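Local coordinates for protein pectate lyase (Bacillus, PDB 3VMV) that probably cleaves pectate (polygalacturonate) chains by elimination, as a family 1 polysaccharide lyase, at residues Val167-Val181 against Tyr196-Leu210. Sequence-based numbering, arbitrary orientation.
Sequences VSWNKFENHWKTMLV and YHHNYFNNLNSRVPL. With SO4 (sulfate ion), chain C.
Trp169 lies over His198 in an offset stack: the six-membered ring and the imidazole are tilted by only 13°, and His198 CB sits 3.4 Å from that ring's centroid, straight above its middle. His197 adds a second flat surface, one face taken by Ser168 CB, with His197 NE2 3.3 Å from that carbon. The two imidazoles are tied together through their ND1 atoms, and helix 309-319 packs on the outer side of this cluster. With an alanine in place of Trp169, one face of His198 would probably lose its cover and a gap would open beneath the helix.

Inward of this corner runs an asparagine ladder. Asn170 and Asn199 lie side by side, their amides nearly parallel (7° apart), and Asn199 OD1 accepts hydrogen bonds from both the backbone N and ND2 of Asn170, the latter at 3.0 Å. Asn170 OD1 in turn accepts from the backbone N of Asn137, and Asn221 OD1 from that of Asn199, carrying the ladder into the neighbouring coils. These are successive coils of the right-handed parallel beta-helix of pectate lyases, and the axes of strands 171-173 and 200-202 come within 4.8 Å.

The interior is filled from both coils. Phe172 lies alongside Phe201, CD2 to CE1 at 3.4 Å, their rings oblique. Across the core, Met179 SD lies 3.5 Å from Tyr196 CE1, and the bend at chi3 (-57°) swings the methyl CE onto Phe201 CE1.

On the outside, the Arg207 guanidinium is sandwiched, Leu180 CD1 against one face and the Lys177 chain against the other. Lys177 NZ goes on to Asp150 and Asp153, whereas Arg207 NH2 reaches a sulfate only weakly, 3.3 Å from its O2.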
loop_
_atom_site.group_PDB
_atom_site.type_symbol
_atom_site.label_atom_id
_atom_site.label_comp_id
_atom_site.label_asym_id
_atom_site.label_seq_id
_atom_site.Cartn_x
_atom_site.Cartn_y
_atom_site.Cartn_z
ATOM N N VAL A 167 1.634 4.611 -3.615
ATOM C CA VAL A 167 1.279 4.588 -2.213
ATOM C C VAL A 167 2.103 5.714 -1.586
ATOM O O VAL A 167 3.336 5.597 -1.477
ATOM C CB VAL A 167 1.708 3.254 -1.628
ATOM C CG1 VAL A 167 1.465 3.169 -0.105
ATOM C CG2 VAL A 167 0.940 2.124 -2.358
ATOM N N SER A 168 1.422 6.776 -1.207
ATOM C CA SER A 168 2.109 8.000 -0.786
ATOM C C SER A 168 1.523 8.612 0.464
ATOM O O SER A 168 0.315 8.633 0.666
ATOM C CB SER A 168 2.082 9.007 -1.947
ATOM O OG SER A 168 0.760 9.334 -2.344
ATOM N N TRP A 169 2.397 9.190 1.288
ATOM C CA TRP A 169 1.946 10.022 2.418
ATOM C C TRP A 169 1.074 9.302 3.445
ATOM O O TRP A 169 0.297 9.937 4.129
ATOM C CB TRP A 169 1.232 11.311 1.934
ATOM C CG TRP A 169 2.194 12.197 1.144
ATOM C CD1 TRP A 169 2.221 12.380 -0.224
ATOM C CD2 TRP A 169 3.211 13.058 1.699
ATOM N NE1 TRP A 169 3.202 13.316 -0.539
ATOM C CE2 TRP A 169 3.831 13.723 0.609
ATOM C CE3 TRP A 169 3.663 13.314 3.004
ATOM C CZ2 TRP A 169 4.892 14.647 0.785
ATOM C CZ3 TRP A 169 4.708 14.251 3.178
ATOM C CH2 TRP A 169 5.300 14.891 2.055
ATOM N N ASN A 170 1.207 7.978 3.546
ATOM C CA ASN A 170 0.382 7.241 4.492
ATOM C C ASN A 170 1.146 6.931 5.742
ATOM O O ASN A 170 2.382 6.965 5.749
ATOM C CB ASN A 170 -0.037 5.887 3.887
ATOM C CG ASN A 170 -0.759 6.030 2.554
ATOM O OD1 ASN A 170 -1.929 6.414 2.521
ATOM N ND2 ASN A 170 -0.087 5.640 1.449
ATOM N N LYS A 171 0.433 6.593 6.805
ATOM C CA LYS A 171 1.102 6.005 7.984
ATOM C C LYS A 171 0.701 4.538 8.044
ATOM O O LYS A 171 -0.468 4.212 7.863
ATOM C CB LYS A 171 0.656 6.684 9.261
ATOM C CG LYS A 171 1.028 8.183 9.308
ATOM C CD LYS A 171 0.669 8.758 10.692
ATOM C CE LYS A 171 1.148 10.219 10.804
ATOM N NZ LYS A 171 0.872 10.734 12.187
ATOM N N PHE A 172 1.701 3.666 8.220
ATOM C CA PHE A 172 1.491 2.229 8.448
ATOM C C PHE A 172 2.125 1.971 9.817
ATOM O O PHE A 172 3.336 2.152 9.985
ATOM C CB PHE A 172 2.303 1.411 7.431
ATOM C CG PHE A 172 1.812 1.482 6.011
ATOM C CD1 PHE A 172 1.026 0.444 5.495
ATOM C CD2 PHE A 172 2.123 2.571 5.186
ATOM C CE1 PHE A 172 0.573 0.448 4.186
ATOM C CE2 PHE A 172 1.683 2.589 3.872
ATOM C CZ PHE A 172 0.875 1.527 3.367
ATOM N N GLU A 173 1.352 1.540 10.812
ATOM C CA GLU A 173 1.883 1.433 12.148
ATOM C C GLU A 173 1.293 0.241 12.849
ATOM O O GLU A 173 0.191 -0.199 12.543
ATOM C CB GLU A 173 1.524 2.671 12.963
ATOM C CG GLU A 173 1.973 3.993 12.334
ATOM C CD GLU A 173 1.899 5.175 13.313
ATOM O OE1 GLU A 173 1.123 6.123 13.055
ATOM O OE2 GLU A 173 2.633 5.179 14.341
ATOM N N ASN A 174 2.043 -0.251 13.820
ATOM C CA ASN A 174 1.518 -1.210 14.802
ATOM C C ASN A 174 0.909 -2.418 14.144
ATOM O O ASN A 174 -0.310 -2.658 14.267
ATOM C CB ASN A 174 0.499 -0.533 15.746
ATOM C CG ASN A 174 1.048 0.747 16.368
ATOM O OD1 ASN A 174 2.226 0.852 16.653
ATOM N ND2 ASN A 174 0.163 1.714 16.608
ATOM N N HIS A 175 1.744 -3.182 13.463
ATOM C CA HIS A 175 1.210 -4.283 12.667
ATOM C C HIS A 175 2.305 -5.305 12.423
ATOM O O HIS A 175 3.467 -4.972 12.377
ATOM C CB HIS A 175 0.729 -3.709 11.333
ATOM C CG HIS A 175 -0.137 -4.641 10.555
ATOM N ND1 HIS A 175 0.322 -5.447 9.540
ATOM C CD2 HIS A 175 -1.466 -4.875 10.657
ATOM C CE1 HIS A 175 -0.695 -6.144 9.053
ATOM N NE2 HIS A 175 -1.778 -5.837 9.740
ATOM N N TRP A 176 1.930 -6.560 12.200
ATOM C CA TRP A 176 2.890 -7.583 11.893
ATOM C C TRP A 176 3.229 -7.638 10.384
ATOM O O TRP A 176 4.345 -7.256 10.022
ATOM C CB TRP A 176 2.378 -8.959 12.344
ATOM C CG TRP A 176 2.359 -9.202 13.837
ATOM C CD1 TRP A 176 1.377 -8.847 14.730
ATOM C CD2 TRP A 176 3.324 -9.930 14.581
ATOM N NE1 TRP A 176 1.701 -9.300 15.991
ATOM C CE2 TRP A 176 2.893 -9.962 15.928
ATOM C CE3 TRP A 176 4.542 -10.540 14.243
ATOM C CZ2 TRP A 176 3.631 -10.596 16.938
ATOM C CZ3 TRP A 176 5.269 -11.180 15.242
ATOM C CH2 TRP A 176 4.793 -11.208 16.577
ATOM N N LYS A 177 2.290 -8.084 9.535
ATOM C CA LYS A 177 2.584 -8.376 8.118
ATOM C C LYS A 177 2.154 -7.201 7.241
ATOM O O LYS A 177 1.014 -7.130 6.764
ATOM C CB LYS A 177 1.894 -9.669 7.660
ATOM C CG LYS A 177 2.153 -10.869 8.565
ATOM C CD LYS A 177 1.370 -12.121 8.052
ATOM C CE LYS A 177 -0.147 -11.932 8.128
ATOM N NZ LYS A 177 -0.794 -13.231 7.681
ATOM N N THR A 178 3.062 -6.252 7.033
ATOM C CA THR A 178 2.607 -4.919 6.597
ATOM C C THR A 178 2.097 -4.829 5.147
ATOM O O THR A 178 0.944 -4.425 4.935
ATOM C CB THR A 178 3.703 -3.879 6.844
ATOM O OG1 THR A 178 4.282 -4.086 8.144
ATOM C CG2 THR A 178 3.137 -2.450 6.841
ATOM N N MET A 179 2.925 -5.201 4.170
ATOM C CA MET A 179 2.594 -4.993 2.761
ATOM C C MET A 179 3.139 -6.098 1.903
ATOM O O MET A 179 4.318 -6.478 2.015
ATOM C CB MET A 179 3.242 -3.706 2.261
ATOM C CG MET A 179 2.718 -2.476 2.934
ATOM S SD MET A 179 3.387 -0.940 2.240
ATOM C CE MET A 179 5.158 -1.164 2.427
ATOM N N LEU A 180 2.302 -6.629 1.010
ATOM C CA LEU A 180 2.735 -7.647 0.051
ATOM C C LEU A 180 2.686 -7.062 -1.368
ATOM O O LEU A 180 1.768 -6.259 -1.695
ATOM C CB LEU A 180 1.742 -8.829 0.157
ATOM C CG LEU A 180 1.882 -10.278 -0.220
ATOM C CD1 LEU A 180 3.012 -10.907 0.590
ATOM C CD2 LEU A 180 0.549 -10.986 0.038
ATOM N N VAL A 181 3.652 -7.445 -2.205
ATOM C CA VAL A 181 3.565 -7.162 -3.623
ATOM C C VAL A 181 3.832 -8.478 -4.296
ATOM O O VAL A 181 4.993 -8.849 -4.517
ATOM C CB VAL A 181 4.587 -6.080 -4.052
ATOM C CG1 VAL A 181 4.521 -5.837 -5.570
ATOM C CG2 VAL A 181 4.350 -4.784 -3.289
ATOM N N TYR A 196 6.346 3.745 -3.727
ATOM C CA TYR A 196 6.033 4.127 -2.363
ATOM C C TYR A 196 6.859 5.358 -2.026
ATOM O O TYR A 196 8.082 5.311 -2.106
ATOM C CB TYR A 196 6.433 3.030 -1.381
ATOM C CG TYR A 196 5.761 1.696 -1.563
ATOM C CD1 TYR A 196 4.652 1.347 -0.818
ATOM C CD2 TYR A 196 6.250 0.769 -2.469
ATOM C CE1 TYR A 196 4.051 0.088 -0.995
ATOM C CE2 TYR A 196 5.636 -0.489 -2.639
ATOM C CZ TYR A 196 4.545 -0.798 -1.875
ATOM O OH TYR A 196 3.951 -2.044 -2.076
ATOM N N HIS A 197 6.208 6.443 -1.629
ATOM C CA HIS A 197 6.973 7.615 -1.209
ATOM C C HIS A 197 6.310 8.381 -0.100
ATOM O O HIS A 197 5.084 8.444 0.022
ATOM C CB HIS A 197 7.319 8.529 -2.436
ATOM C CG HIS A 197 6.180 9.346 -2.949
ATOM N ND1 HIS A 197 5.913 10.623 -2.487
ATOM C CD2 HIS A 197 5.236 9.082 -3.887
ATOM C CE1 HIS A 197 4.854 11.102 -3.131
ATOM N NE2 HIS A 197 4.423 10.181 -3.980
ATOM N N HIS A 198 7.146 8.955 0.762
ATOM C CA HIS A 198 6.670 9.789 1.872
ATOM C C HIS A 198 5.730 9.094 2.825
ATOM O O HIS A 198 4.875 9.721 3.413
ATOM C CB HIS A 198 6.095 11.113 1.356
ATOM C CG HIS A 198 7.137 12.018 0.779
ATOM N ND1 HIS A 198 7.464 12.022 -0.564
ATOM C CD2 HIS A 198 7.981 12.887 1.382
ATOM C CE1 HIS A 198 8.427 12.910 -0.767
ATOM N NE2 HIS A 198 8.748 13.455 0.393
ATOM N N ASN A 199 5.907 7.791 2.988
ATOM C CA ASN A 199 5.142 7.096 4.025
ATOM C C ASN A 199 5.932 6.998 5.314
ATOM O O ASN A 199 7.174 7.004 5.310
ATOM C CB ASN A 199 4.808 5.657 3.579
ATOM C CG ASN A 199 4.020 5.614 2.275
ATOM O OD1 ASN A 199 2.827 5.903 2.237
ATOM N ND2 ASN A 199 4.720 5.290 1.160
ATOM N N TYR A 200 5.194 6.812 6.397
ATOM C CA TYR A 200 5.758 6.493 7.695
ATOM C C TYR A 200 5.475 5.020 7.965
ATOM O O TYR A 200 4.291 4.610 7.945
ATOM C CB TYR A 200 5.004 7.308 8.727
ATOM C CG TYR A 200 5.500 7.281 10.151
ATOM C CD1 TYR A 200 6.861 7.409 10.463
ATOM C CD2 TYR A 200 4.599 7.193 11.210
ATOM C CE1 TYR A 200 7.287 7.437 11.782
ATOM C CE2 TYR A 200 5.044 7.213 12.519
ATOM C CZ TYR A 200 6.358 7.361 12.796
ATOM O OH TYR A 200 6.825 7.406 14.112
ATOM N N PHE A 201 6.540 4.240 8.156
ATOM C CA PHE A 201 6.436 2.802 8.451
ATOM C C PHE A 201 6.957 2.609 9.858
ATOM O O PHE A 201 8.161 2.642 10.067
ATOM C CB PHE A 201 7.302 2.020 7.463
ATOM C CG PHE A 201 6.888 2.173 5.998
ATOM C CD1 PHE A 201 5.639 1.742 5.537
ATOM C CD2 PHE A 201 7.782 2.681 5.062
ATOM C CE1 PHE A 201 5.306 1.863 4.176
ATOM C CE2 PHE A 201 7.490 2.752 3.703
ATOM C CZ PHE A 201 6.224 2.365 3.251
ATOM N N ASN A 202 6.096 2.400 10.852
ATOM C CA ASN A 202 6.543 2.497 12.243
ATOM C C ASN A 202 5.963 1.364 13.114
ATOM O O ASN A 202 4.765 1.109 13.093
ATOM C CB ASN A 202 6.088 3.858 12.798
ATOM C CG ASN A 202 6.359 3.996 14.264
ATOM O OD1 ASN A 202 7.506 3.892 14.698
ATOM N ND2 ASN A 202 5.318 4.278 15.032
ATOM N N ASN A 203 6.825 0.744 13.910
ATOM C CA ASN A 203 6.403 -0.321 14.842
ATOM C C ASN A 203 5.719 -1.479 14.104
ATOM O O ASN A 203 4.532 -1.803 14.337
ATOM C CB ASN A 203 5.560 0.199 15.994
ATOM C CG ASN A 203 5.344 -0.859 17.048
ATOM O OD1 ASN A 203 6.279 -1.568 17.430
ATOM N ND2 ASN A 203 4.126 -0.950 17.548
ATOM N N LEU A 204 6.507 -2.095 13.210
ATOM C CA LEU A 204 6.040 -3.159 12.320
ATOM C C LEU A 204 6.933 -4.337 12.511
ATOM O O LEU A 204 8.095 -4.179 12.896
ATOM C CB LEU A 204 6.093 -2.721 10.840
ATOM C CG LEU A 204 5.362 -1.396 10.575
ATOM C CD1 LEU A 204 5.749 -0.943 9.169
ATOM C CD2 LEU A 204 3.839 -1.545 10.716
ATOM N N ASN A 205 6.444 -5.549 12.208
ATOM C CA ASN A 205 7.361 -6.685 12.262
ATOM C C ASN A 205 8.109 -6.942 10.948
ATOM O O ASN A 205 9.330 -7.128 10.923
ATOM C CB ASN A 205 6.631 -7.962 12.696
ATOM C CG ASN A 205 7.600 -9.094 13.002
ATOM O OD1 ASN A 205 7.551 -10.174 12.377
ATOM N ND2 ASN A 205 8.481 -8.851 13.911
ATOM N N SER A 206 7.359 -7.012 9.862
ATOM C CA SER A 206 7.950 -7.450 8.569
ATOM C C SER A 206 7.132 -7.006 7.379
ATOM O O SER A 206 6.101 -6.366 7.529
ATOM C CB SER A 206 8.093 -8.982 8.519
ATOM O OG SER A 206 6.812 -9.589 8.387
ATOM N N ARG A 207 7.629 -7.338 6.190
ATOM C CA ARG A 207 6.956 -7.067 4.911
ATOM C C ARG A 207 6.797 -5.586 4.657
ATOM O O ARG A 207 5.673 -5.059 4.631
ATOM C CB ARG A 207 5.577 -7.716 4.810
ATOM C CG ARG A 207 5.527 -9.230 5.001
ATOM C CD ARG A 207 4.147 -9.662 4.512
ATOM N NE ARG A 207 3.948 -11.115 4.644
ATOM C CZ ARG A 207 2.772 -11.707 4.426
ATOM N NH1 ARG A 207 1.694 -10.986 4.144
ATOM N NH2 ARG A 207 2.684 -13.039 4.550
ATOM N N VAL A 208 7.920 -4.895 4.483
ATOM C CA VAL A 208 7.867 -3.437 4.266
ATOM C C VAL A 208 8.548 -2.959 2.984
ATOM O O VAL A 208 9.470 -2.116 3.025
ATOM C CB VAL A 208 8.380 -2.647 5.510
ATOM C CG1 VAL A 208 7.796 -1.247 5.529
ATOM C CG2 VAL A 208 7.978 -3.369 6.803
ATOM N N PRO A 209 8.100 -3.464 1.814
ATOM C CA PRO A 209 7.130 -4.535 1.544
ATOM C C PRO A 209 7.850 -5.889 1.353
ATOM O O PRO A 209 9.090 -5.946 1.195
ATOM C CB PRO A 209 6.513 -4.114 0.198
ATOM C CG PRO A 209 7.432 -2.964 -0.350
ATOM C CD PRO A 209 8.614 -2.895 0.566
ATOM N N LEU A 210 7.059 -6.961 1.309
ATOM C CA LEU A 210 7.472 -8.237 0.734
ATOM C C LEU A 210 7.241 -8.095 -0.771
ATOM O O LEU A 210 6.102 -7.884 -1.194
ATOM C CB LEU A 210 6.637 -9.394 1.311
ATOM C CG LEU A 210 7.060 -10.817 0.962
ATOM C CD1 LEU A 210 6.210 -11.785 1.790
ATOM C CD2 LEU A 210 6.927 -11.147 -0.555
HETATM S S SO4 C . 6.537 -15.579 3.565
HETATM O O1 SO4 C . 6.744 -16.288 2.279
HETATM O O2 SO4 C . 5.231 -14.915 3.532
HETATM O O3 SO4 C . 6.603 -16.545 4.663
HETATM O O4 SO4 C . 7.565 -14.540 3.756
HETATM O O HOH W 1 1.128 -8.132 3.975
HETATM O O HOH W 2 -0.182 -13.916 4.868
HETATM O O HOH W 3 1.833 -3.372 -1.036
#